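Local atomic coordinates of nicotinamide-nucleotide adenylyltransferase NadR family / Ribosylnicotinamide kinase (Lactococcus lactis subsp. cremoris, PDB entry 6GYE), a protein that probably phosphorylates nicotinamide riboside through its P-loop kinase domain and, as a NadR-family protein, carries a nucleotidyltransferase domain for making NAD+. Residues A24-H27 with T28-Q32; K65-R68 with Y69-A73; R161-P164 with Q165-W168; H170-R173 with V174-R177. One frame throughout, in Å; residues are numbered along the deposited sequence.

Interaction 1: A24-H27 with T28-Q32. With SO4 (sulfate ion), chain E.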
# COMPACT_ATOMS: atom_id res chain seq x y z
N ALA A 24 6.19 -8.52 -7.20
CA ALA A 24 4.82 -8.06 -6.95
C ALA A 24 4.19 -8.93 -5.86
O ALA A 24 3.23 -9.66 -6.11
CB ALA A 24 4.00 -8.12 -8.23
N PRO A 25 4.69 -8.84 -4.61
CA PRO A 25 5.72 -7.95 -4.09
C PRO A 25 7.09 -8.56 -3.91
O PRO A 25 7.24 -9.77 -3.97
CB PRO A 25 5.15 -7.59 -2.72
CG PRO A 25 4.57 -8.93 -2.27
CD PRO A 25 4.06 -9.60 -3.52
N LEU A 26 8.09 -7.71 -3.68
CA LEU A 26 9.35 -8.14 -3.10
C LEU A 26 9.11 -8.73 -1.71
O LEU A 26 8.36 -8.16 -0.92
CB LEU A 26 10.31 -6.95 -3.02
CG LEU A 26 11.64 -7.12 -2.30
CD1 LEU A 26 12.55 -8.03 -3.09
CD2 LEU A 26 12.29 -5.74 -2.14
N HIS A 27 9.73 -9.87 -1.41
CA HIS A 27 9.58 -10.46 -0.08
C HIS A 27 10.91 -11.07 0.36
O HIS A 27 11.91 -11.03 -0.37
CB HIS A 27 8.44 -11.49 -0.03
CG HIS A 27 8.61 -12.65 -0.96
ND1 HIS A 27 9.52 -13.66 -0.73
CD2 HIS A 27 7.97 -12.97 -2.11
CE1 HIS A 27 9.44 -14.55 -1.71
NE2 HIS A 27 8.50 -14.15 -2.56
N THR A 28 10.93 -11.62 1.58
CA THR A 28 12.20 -12.02 2.16
C THR A 28 12.83 -13.20 1.43
O THR A 28 14.06 -13.36 1.49
CB THR A 28 12.05 -12.35 3.66
OG1 THR A 28 11.01 -13.29 3.84
CG2 THR A 28 11.67 -11.13 4.45
N GLY A 29 12.04 -14.02 0.73
CA GLY A 29 12.62 -15.06 -0.12
C GLY A 29 13.53 -14.48 -1.19
O GLY A 29 14.67 -14.93 -1.36
N HIS A 30 13.04 -13.46 -1.92
CA HIS A 30 13.91 -12.71 -2.83
C HIS A 30 15.14 -12.19 -2.10
O HIS A 30 16.27 -12.33 -2.59
CB HIS A 30 13.16 -11.51 -3.43
CG HIS A 30 12.00 -11.88 -4.31
ND1 HIS A 30 10.71 -11.48 -4.03
CD2 HIS A 30 11.95 -12.53 -5.49
CE1 HIS A 30 9.90 -11.92 -4.98
NE2 HIS A 30 10.63 -12.56 -5.88
N GLN A 31 14.92 -11.56 -0.95
CA GLN A 31 15.99 -10.81 -0.31
C GLN A 31 17.11 -11.72 0.15
O GLN A 31 18.28 -11.37 0.04
CB GLN A 31 15.42 -9.97 0.83
CG GLN A 31 14.53 -8.88 0.29
CD GLN A 31 13.56 -8.28 1.30
OE1 GLN A 31 12.62 -7.58 0.93
NE2 GLN A 31 13.76 -8.58 2.59
N GLN A 32 16.76 -12.90 0.67
CA GLN A 32 17.79 -13.85 1.07
C GLN A 32 18.61 -14.31 -0.12
O GLN A 32 19.83 -14.46 -0.01
CB GLN A 32 17.16 -15.04 1.81
CG GLN A 32 16.77 -14.64 3.23
CD GLN A 32 15.43 -15.21 3.67
OE1 GLN A 32 15.05 -16.30 3.28
NE2 GLN A 32 14.69 -14.42 4.45
S SO4 E . 8.56 -13.20 -8.86
O1 SO4 E . 9.63 -13.80 -8.08
O2 SO4 E . 7.80 -12.23 -8.05
O3 SO4 E . 9.21 -12.56 -10.00
O4 SO4 E . 7.60 -14.20 -9.32

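Interaction 2: K65-R68 with Y69-A73. With SO4 (sulfate ion), chain D.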
# COMPACT_ATOMS: atom_id res chain seq x y z
N LYS A 65 5.94 1.27 -10.84
CA LYS A 65 5.86 1.38 -9.39
C LYS A 65 6.74 0.34 -8.70
O LYS A 65 7.40 0.65 -7.70
CB LYS A 65 4.41 1.26 -8.92
CG LYS A 65 4.29 1.29 -7.40
CD LYS A 65 2.87 1.13 -6.91
CE LYS A 65 2.01 2.32 -7.27
NZ LYS A 65 0.60 2.09 -6.86
N ARG A 66 6.75 -0.90 -9.20
CA ARG A 66 7.64 -1.92 -8.63
C ARG A 66 9.09 -1.51 -8.77
O ARG A 66 9.90 -1.74 -7.86
CB ARG A 66 7.42 -3.27 -9.30
CG ARG A 66 6.00 -3.72 -9.37
CD ARG A 66 5.91 -5.17 -9.78
NE ARG A 66 5.01 -5.27 -10.91
CZ ARG A 66 5.35 -5.61 -12.14
NH1 ARG A 66 6.59 -5.97 -12.42
NH2 ARG A 66 4.42 -5.63 -13.07
N PHE A 67 9.45 -0.93 -9.91
CA PHE A 67 10.81 -0.45 -10.09
C PHE A 67 11.15 0.61 -9.04
O PHE A 67 12.19 0.51 -8.37
CB PHE A 67 10.98 0.10 -11.50
CG PHE A 67 12.22 0.92 -11.71
CD1 PHE A 67 13.45 0.31 -11.88
CD2 PHE A 67 12.14 2.31 -11.76
CE1 PHE A 67 14.59 1.08 -12.10
CE2 PHE A 67 13.28 3.08 -11.97
CZ PHE A 67 14.50 2.46 -12.14
N ARG A 68 10.27 1.61 -8.86
CA ARG A 68 10.55 2.65 -7.85
C ARG A 68 10.62 2.05 -6.45
O ARG A 68 11.53 2.36 -5.69
CB ARG A 68 9.49 3.76 -7.89
CG ARG A 68 9.59 4.71 -9.08
CD ARG A 68 10.97 5.35 -9.16
NE ARG A 68 11.04 6.46 -10.12
CZ ARG A 68 10.75 7.73 -9.84
NH1 ARG A 68 10.36 8.09 -8.61
NH2 ARG A 68 10.86 8.65 -10.80
N TYR A 69 9.70 1.13 -6.13
CA TYR A 69 9.72 0.52 -4.81
C TYR A 69 11.03 -0.25 -4.57
O TYR A 69 11.58 -0.23 -3.46
CB TYR A 69 8.52 -0.41 -4.65
CG TYR A 69 7.22 0.31 -4.42
CD1 TYR A 69 7.16 1.70 -4.46
CD2 TYR A 69 6.06 -0.40 -4.11
CE1 TYR A 69 5.97 2.36 -4.23
CE2 TYR A 69 4.85 0.26 -3.88
CZ TYR A 69 4.82 1.64 -3.93
OH TYR A 69 3.63 2.30 -3.70
N LEU A 70 11.51 -0.97 -5.58
CA LEU A 70 12.78 -1.69 -5.45
C LEU A 70 13.94 -0.73 -5.24
O LEU A 70 14.83 -1.00 -4.42
CB LEU A 70 13.03 -2.56 -6.69
CG LEU A 70 12.58 -4.03 -6.74
CD1 LEU A 70 13.54 -4.93 -5.99
CD2 LEU A 70 11.19 -4.20 -6.20
N ARG A 71 13.97 0.38 -5.99
CA ARG A 71 15.04 1.34 -5.81
C ARG A 71 15.08 1.83 -4.37
O ARG A 71 16.15 1.92 -3.77
CB ARG A 71 14.87 2.53 -6.76
CG ARG A 71 15.39 2.28 -8.17
CD ARG A 71 16.91 2.24 -8.22
NE ARG A 71 17.38 2.18 -9.60
CZ ARG A 71 17.52 3.24 -10.39
NH1 ARG A 71 17.24 4.46 -9.94
NH2 ARG A 71 17.96 3.10 -11.63
N GLU A 72 13.91 2.10 -3.80
CA GLU A 72 13.86 2.53 -2.41
C GLU A 72 14.29 1.39 -1.49
O GLU A 72 15.02 1.61 -0.52
CB GLU A 72 12.45 3.02 -2.06
CG GLU A 72 12.36 3.65 -0.69
CD GLU A 72 10.94 4.06 -0.29
OE1 GLU A 72 10.06 4.29 -1.16
OE2 GLU A 72 10.70 4.14 0.94
N ALA A 73 13.85 0.17 -1.79
CA ALA A 73 14.14 -0.97 -0.93
C ALA A 73 15.63 -1.22 -0.84
O ALA A 73 16.12 -1.63 0.21
CB ALA A 73 13.43 -2.22 -1.44
S SO4 D . 0.29 1.92 -3.24
O1 SO4 D . 1.53 1.29 -2.83
O2 SO4 D . 0.45 3.37 -3.16
O3 SO4 D . -0.04 1.57 -4.62
O4 SO4 D . -0.80 1.46 -2.39
O HOH W 1 9.55 4.36 -3.64

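Interaction 3: R161-P164 with Q165-W168. With SO4 (sulfate ion), chain H.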
# COMPACT_ATOMS: atom_id res chain seq x y z
N ARG A 161 -0.02 -12.56 -2.10
CA ARG A 161 -1.08 -11.89 -2.83
C ARG A 161 -2.46 -12.42 -2.45
O ARG A 161 -3.43 -11.65 -2.41
CB ARG A 161 -0.85 -12.03 -4.33
CG ARG A 161 0.32 -11.21 -4.86
CD ARG A 161 0.39 -11.23 -6.38
NE ARG A 161 0.68 -12.56 -6.89
CZ ARG A 161 1.91 -12.98 -7.17
NH1 ARG A 161 2.94 -12.17 -7.01
NH2 ARG A 161 2.11 -14.22 -7.61
N GLU A 162 -2.57 -13.71 -2.13
CA GLU A 162 -3.85 -14.28 -1.71
C GLU A 162 -4.25 -13.82 -0.31
O GLU A 162 -5.44 -13.60 -0.04
CB GLU A 162 -3.79 -15.81 -1.74
CG GLU A 162 -3.69 -16.44 -3.11
CD GLU A 162 -3.58 -17.97 -3.02
OE1 GLU A 162 -3.39 -18.50 -1.90
OE2 GLU A 162 -3.68 -18.64 -4.07
N ASN A 163 -3.30 -13.74 0.61
CA ASN A 163 -3.61 -13.42 2.01
C ASN A 163 -2.41 -12.71 2.62
O ASN A 163 -1.61 -13.32 3.35
CB ASN A 163 -3.95 -14.69 2.79
CG ASN A 163 -4.49 -14.41 4.18
OD1 ASN A 163 -4.48 -13.27 4.65
ND2 ASN A 163 -4.95 -15.46 4.85
N PRO A 164 -2.28 -11.40 2.38
CA PRO A 164 -1.12 -10.67 2.91
C PRO A 164 -1.05 -10.70 4.42
O PRO A 164 0.05 -10.77 4.98
CB PRO A 164 -1.33 -9.23 2.41
CG PRO A 164 -2.34 -9.32 1.36
CD PRO A 164 -3.18 -10.53 1.61
N GLN A 165 -2.20 -10.69 5.09
CA GLN A 165 -2.20 -10.59 6.54
C GLN A 165 -1.55 -11.81 7.18
O GLN A 165 -0.91 -11.70 8.23
CB GLN A 165 -3.64 -10.38 7.02
CG GLN A 165 -4.15 -8.91 6.90
CD GLN A 165 -4.08 -8.32 5.47
OE1 GLN A 165 -4.53 -8.94 4.51
NE2 GLN A 165 -3.54 -7.11 5.34
N GLU A 166 -1.65 -12.97 6.54
CA GLU A 166 -1.01 -14.20 7.02
C GLU A 166 0.49 -14.23 6.78
O GLU A 166 1.19 -15.04 7.40
CB GLU A 166 -1.62 -15.42 6.33
CG GLU A 166 -2.55 -16.24 7.20
CD GLU A 166 -1.85 -16.84 8.41
OE1 GLU A 166 -0.85 -17.58 8.22
OE2 GLU A 166 -2.29 -16.57 9.55
N HIS A 167 1.01 -13.44 5.85
CA HIS A 167 2.41 -13.51 5.47
C HIS A 167 3.10 -12.16 5.62
O HIS A 167 4.18 -11.92 5.07
CB HIS A 167 2.51 -14.07 4.05
CG HIS A 167 1.84 -15.40 3.90
ND1 HIS A 167 2.43 -16.58 4.31
CD2 HIS A 167 0.61 -15.75 3.44
CE1 HIS A 167 1.60 -17.59 4.08
NE2 HIS A 167 0.49 -17.11 3.55
N TRP A 168 2.51 -11.30 6.45
CA TRP A 168 2.88 -9.89 6.53
C TRP A 168 4.36 -9.68 6.78
O TRP A 168 5.00 -8.85 6.12
CB TRP A 168 2.05 -9.25 7.63
CG TRP A 168 2.15 -7.80 7.72
CD1 TRP A 168 2.89 -7.07 8.62
CD2 TRP A 168 1.50 -6.87 6.86
NE1 TRP A 168 2.71 -5.71 8.37
CE2 TRP A 168 1.86 -5.57 7.30
CE3 TRP A 168 0.63 -7.01 5.77
CZ2 TRP A 168 1.38 -4.41 6.68
CZ3 TRP A 168 0.16 -5.86 5.15
CH2 TRP A 168 0.53 -4.58 5.61
S SO4 H . -1.50 -14.86 -8.55
O1 SO4 H . -1.66 -14.96 -7.10
O2 SO4 H . -1.52 -13.46 -8.94
O3 SO4 H . -0.23 -15.47 -8.93
O4 SO4 H . -2.59 -15.57 -9.21

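Interaction 4: H170-R173 with V174-R177. With NNR (Nicotinamide riboside), chain I; SO4 (sulfate ion), chain D.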
# COMPACT_ATOMS: atom_id res chain seq x y z
N HIS A 170 6.94 -11.16 6.02
CA HIS A 170 7.84 -11.45 4.91
C HIS A 170 7.74 -10.46 3.77
O HIS A 170 8.62 -10.46 2.91
CB HIS A 170 7.59 -12.87 4.39
CG HIS A 170 7.87 -13.93 5.40
ND1 HIS A 170 7.25 -15.15 5.40
CD2 HIS A 170 8.69 -13.93 6.48
CE1 HIS A 170 7.68 -15.87 6.42
NE2 HIS A 170 8.56 -15.14 7.09
N ILE A 171 6.70 -9.62 3.75
CA ILE A 171 6.57 -8.59 2.74
C ILE A 171 7.60 -7.49 2.99
O ILE A 171 7.74 -7.01 4.12
CB ILE A 171 5.15 -8.00 2.74
CG1 ILE A 171 4.11 -9.11 2.63
CG2 ILE A 171 4.99 -6.98 1.62
CD1 ILE A 171 2.69 -8.59 2.75
N ASN A 172 8.30 -7.07 1.95
CA ASN A 172 9.21 -5.94 2.08
C ASN A 172 8.44 -4.68 2.48
O ASN A 172 7.36 -4.40 1.94
CB ASN A 172 9.97 -5.70 0.77
CG ASN A 172 10.94 -4.52 0.86
OD1 ASN A 172 10.55 -3.35 0.68
ND2 ASN A 172 12.20 -4.81 1.17
N ARG A 173 9.00 -3.90 3.42
CA ARG A 173 8.25 -2.82 4.06
C ARG A 173 7.72 -1.78 3.07
O ARG A 173 6.61 -1.27 3.25
CB ARG A 173 9.10 -2.15 5.14
CG ARG A 173 9.30 -3.07 6.35
CD ARG A 173 10.17 -2.44 7.41
NE ARG A 173 10.54 -3.42 8.43
CZ ARG A 173 9.79 -3.71 9.50
NH1 ARG A 173 8.63 -3.09 9.70
NH2 ARG A 173 10.21 -4.62 10.37
N VAL A 174 8.47 -1.50 2.00
CA VAL A 174 8.01 -0.54 1.00
C VAL A 174 6.71 -0.99 0.35
O VAL A 174 5.91 -0.16 -0.10
CB VAL A 174 9.12 -0.31 -0.05
CG1 VAL A 174 8.67 0.74 -1.05
CG2 VAL A 174 10.39 0.15 0.65
N PHE A 175 6.46 -2.29 0.30
CA PHE A 175 5.24 -2.78 -0.33
C PHE A 175 4.07 -2.90 0.65
O PHE A 175 2.96 -3.20 0.20
CB PHE A 175 5.48 -4.16 -0.97
CG PHE A 175 6.28 -4.11 -2.25
CD1 PHE A 175 7.66 -3.98 -2.23
CD2 PHE A 175 5.64 -4.15 -3.49
CE1 PHE A 175 8.40 -3.91 -3.41
CE2 PHE A 175 6.36 -4.09 -4.68
CZ PHE A 175 7.74 -3.97 -4.64
N ARG A 176 4.28 -2.64 1.95
CA ARG A 176 3.27 -3.05 2.93
C ARG A 176 2.01 -2.18 2.87
O ARG A 176 0.90 -2.68 3.10
CB ARG A 176 3.86 -3.05 4.34
CG ARG A 176 4.71 -4.31 4.58
CD ARG A 176 5.31 -4.38 5.97
NE ARG A 176 6.28 -5.47 6.08
CZ ARG A 176 6.80 -5.89 7.23
NH1 ARG A 176 6.45 -5.33 8.39
NH2 ARG A 176 7.69 -6.88 7.23
N ARG A 177 2.17 -0.89 2.58
CA ARG A 177 1.01 -0.01 2.52
C ARG A 177 -0.02 -0.51 1.52
O ARG A 177 -1.23 -0.53 1.80
CB ARG A 177 1.47 1.41 2.17
CG ARG A 177 0.39 2.28 1.55
CD ARG A 177 0.92 3.68 1.27
NE ARG A 177 1.61 3.81 -0.01
CZ ARG A 177 2.94 3.81 -0.16
NH1 ARG A 177 3.75 3.68 0.91
NH2 ARG A 177 3.47 3.95 -1.37
O2R NNR I . -0.25 7.12 2.79
C2R NNR I . -1.08 6.31 1.95
C3R NNR I . -0.48 6.09 0.56
O3R NNR I . 0.79 6.75 0.40
C4R NNR I . -1.48 6.65 -0.43
C5R NNR I . -1.96 5.58 -1.39
O5R NNR I . -2.94 6.14 -2.28
O4R NNR I . -2.59 7.17 0.31
C1R NNR I . -2.41 7.00 1.72
N1 NNR I . -3.49 6.18 2.26
C2 NNR I . -4.51 6.77 2.91
C6 NNR I . -3.45 4.85 2.11
C5 NNR I . -4.47 4.05 2.62
C4 NNR I . -5.53 4.63 3.29
C3 NNR I . -5.55 6.01 3.44
C7 NNR I . -6.68 6.68 4.15
O7 NNR I . -6.51 7.77 4.66
N7 NNR I . -7.86 6.05 4.22
S SO4 D . 0.29 1.92 -3.24
O1 SO4 D . 1.53 1.29 -2.83
O2 SO4 D . 0.45 3.37 -3.16
O3 SO4 D . -0.04 1.57 -4.62
O4 SO4 D . -0.80 1.46 -2.39
O HOH W 2 4.48 0.66 3.23

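Interaction 1: A24-H27 with T28-Q32
His27 and His30 are the two histidines of an HTGH sequence, which fits the HIGH-type motif of nucleotidyltransferases: it lies where the loop after strand 15-21 enters helix 28-40. His27 is the N-cap. With CG set between the backbone N and the carbonyl carbon (chi1 60°), its ring folds back over the first turn, and ND1 accepts from Gly29 N at 2.9 Å. In return His27 N donates to His30 ND1 at 3.2 Å, in the plane of that imidazole, which completes a capping box. The helix proper starts with Gln31 N bonded to His27 O at 3.1 Å. The two rings meet obliquely, centroids 4.3 Å apart and planes at 38°, with His30 ND1 over the centre of the His27 face. A side chain at Gly29 would run into His27 CE1, which lies 3.6 Å from Gly29 CA. Leu26 CD1 rests on His30 CB at 3.5 Å. His27 NE2 is bonded to Ile153 O of helix 151-162. His30 NE2 reaches a sulfate O1 at 2.7 Å in a nearly straight bond (176°), and Thr22 N, Phe23 N and Arg150 NH1 hold the same ion. Each imidazole thus accepts through ND1 and donates through NE2, which fixes its rotation; the ion held beside the helix start is consistent with a site for nucleotide phosphates.

Interaction 2: K65-R68 with Y69-A73
Lys65 O receives the amide of Tyr69 at 2.8 Å, one of the regular i to i+4 bonds of helix 63-73. The same two residues also run alongside each other, side chains pointing the same way. Lys65 leaves the backbone with CG opposite its own N (chi1 177°), which lays that methylene over one face of the Tyr69 ring: CG is 3.7 Å from the Tyr69 ring centroid and 17° off the normal, a CH-pi contact. Both ends arrive at one sulfate, Lys65 NZ at its O3 and Tyr69 OH at its O1, the latter near the ring plane; both bonds are modelled very short, so their exact lengths are doubtful. With an alanine at Tyr69, the Lys65 methylenes would probably lose the ring they lie on, the sulfate its hydroxyl partner, and Phe175 its edge-to-face mate. Two residues further along, Phe67 and Arg71 also lie side by side. Here Phe67 CZ stands over the centre of the Arg71 guanidinium, 3.6 Å from Arg71 CZ, with the two planes 62° apart, while Arg71 NE is bonded to Val82 O of strand 80-86. Arg66 takes no part in these pairs: NE is bonded to Leu61 O and NH2 forms a salt bridge with Asp54. At the exposed side a water links Glu72 OE1 with Arg68 O, the latter weakly. An ammonium and a phenol facing one anion, near nicotinamide riboside, would suit a phosphate-bearing group, although the sulfate itself probably came from the crystallisation liquor.

Interaction 3: R161-P164 with Q165-W168
Glu166 N is shared between two oxygens of Asn163, the backbone O at 3.2 Å and the side-chain OD1 at 3.4 Å, both weak bonds. This fork sits where helix 151-162 ends: Asn163 is the first residue to leave helical angles, and the chain then turns on toward the P-loop kinase domain. Asn163 reaches the amide because its CG lies opposite the backbone N (chi1 -171°). Its other branch, ND2, lies against Glu166 CG at 3.4 Å, amide and carboxylate planes 64° apart. The next turn is closed by His167 N, 3.0 Å from Pro164 O and well above the carbonyl plane, while the edge of the His167 ring comes up to Asn163 O, with CD2 3.3 Å away. Gln165 bends at chi2 so that OE1 passes beside the proline ring; its NE2 is bonded to Gly254 O and Phe179 O, which ties the turn to the kinase half. One turn back, Arg161 faces a sulfate side-on: NH2 donates to O3 at 3.0 Å and NE makes weak bonds to O1 and O2. The bend at chi3 (-66°) turns the guanidinium so that NH1 can reach Ala24 O. Putting a leucine here would probably leave the sulfate without these donors and the Ala24 carbonyl without its mate across to the loop before helix 28-40. Trp168, whose NE1 is bonded to Asn252 O, closes the segment with its indole edge toward Pro164, CE3 lying 3.9 Å from Pro164 O.

Interaction 4: H170-R173 with V174-R177
Arg173 and Arg176 lie side by side and point the same way in the turn that leads into helix 176-179, the short link between the nucleotidyltransferase-like half and the P-loop kinase half. Their guanidinium planes are 39° apart, and Arg173 CG stands over the centre of the Arg176 group. The terminal nitrogens also come close, Arg173 NH1 being 3.4 Å from Arg176 NH1; two like charges at this distance are probably unfavourable. What holds Arg176 there is a side-on grip on one backbone oxygen: NE at 2.9 Å and NH2 at 3.1 Å both donate to Ile171 O. The NH2 bond lies in the carbonyl plane and the NE bond above it, while the oxygen sits in the guanidinium plane, so the two bonds fix the rotation of the guanidinium about this oxygen. Asn172 runs beside Val174 in the same direction. With its CG opposite the backbone N (chi1 180°), OD1 accepts from Val174 N at 3.1 Å, an Asx turn, and its backbone O takes Phe175 N at 2.8 Å. ND2 of Asn172 is bonded to Gln31 OE1, which links the turn to helix 28-40. Ile171 crosses Phe175 obliquely, CG2 on Phe175 CB at 3.9 Å. Arg177, part of the nicotinamide riboside pocket, turns its NE toward a sulfate O2 in a weak bond, and its NH1 donates to Asn248 OD1. One water bridges the backbone, donating to Arg173 O and accepting from Arg177 N, 2.9 Å from each of these two atoms.

In the fold
Interactions 1, 2 and 4 meet around Leu26, Phe175 and Tyr69, so the start of helix 28-40, helix 63-73 and the turn at 170-177 share one apolar seam. Interaction 3 lies about 20 Å from interaction 2, centre to centre, and touches interactions 1 and 4 through Arg161 on Ala24 and Trp168 on Arg176. Interaction 1 is partly buried, with no exposed residue among those that touch, its chemistry that of imidazoles and backbone amides; interaction 2 has a buried side but exposes Arg68, Arg71 and Glu72. Interactions 3 and 4 are built of turns along the connection between the two sheets. All four carry a sulfate, the same ion in interactions 2 and 4, where nicotinamide riboside is nearest.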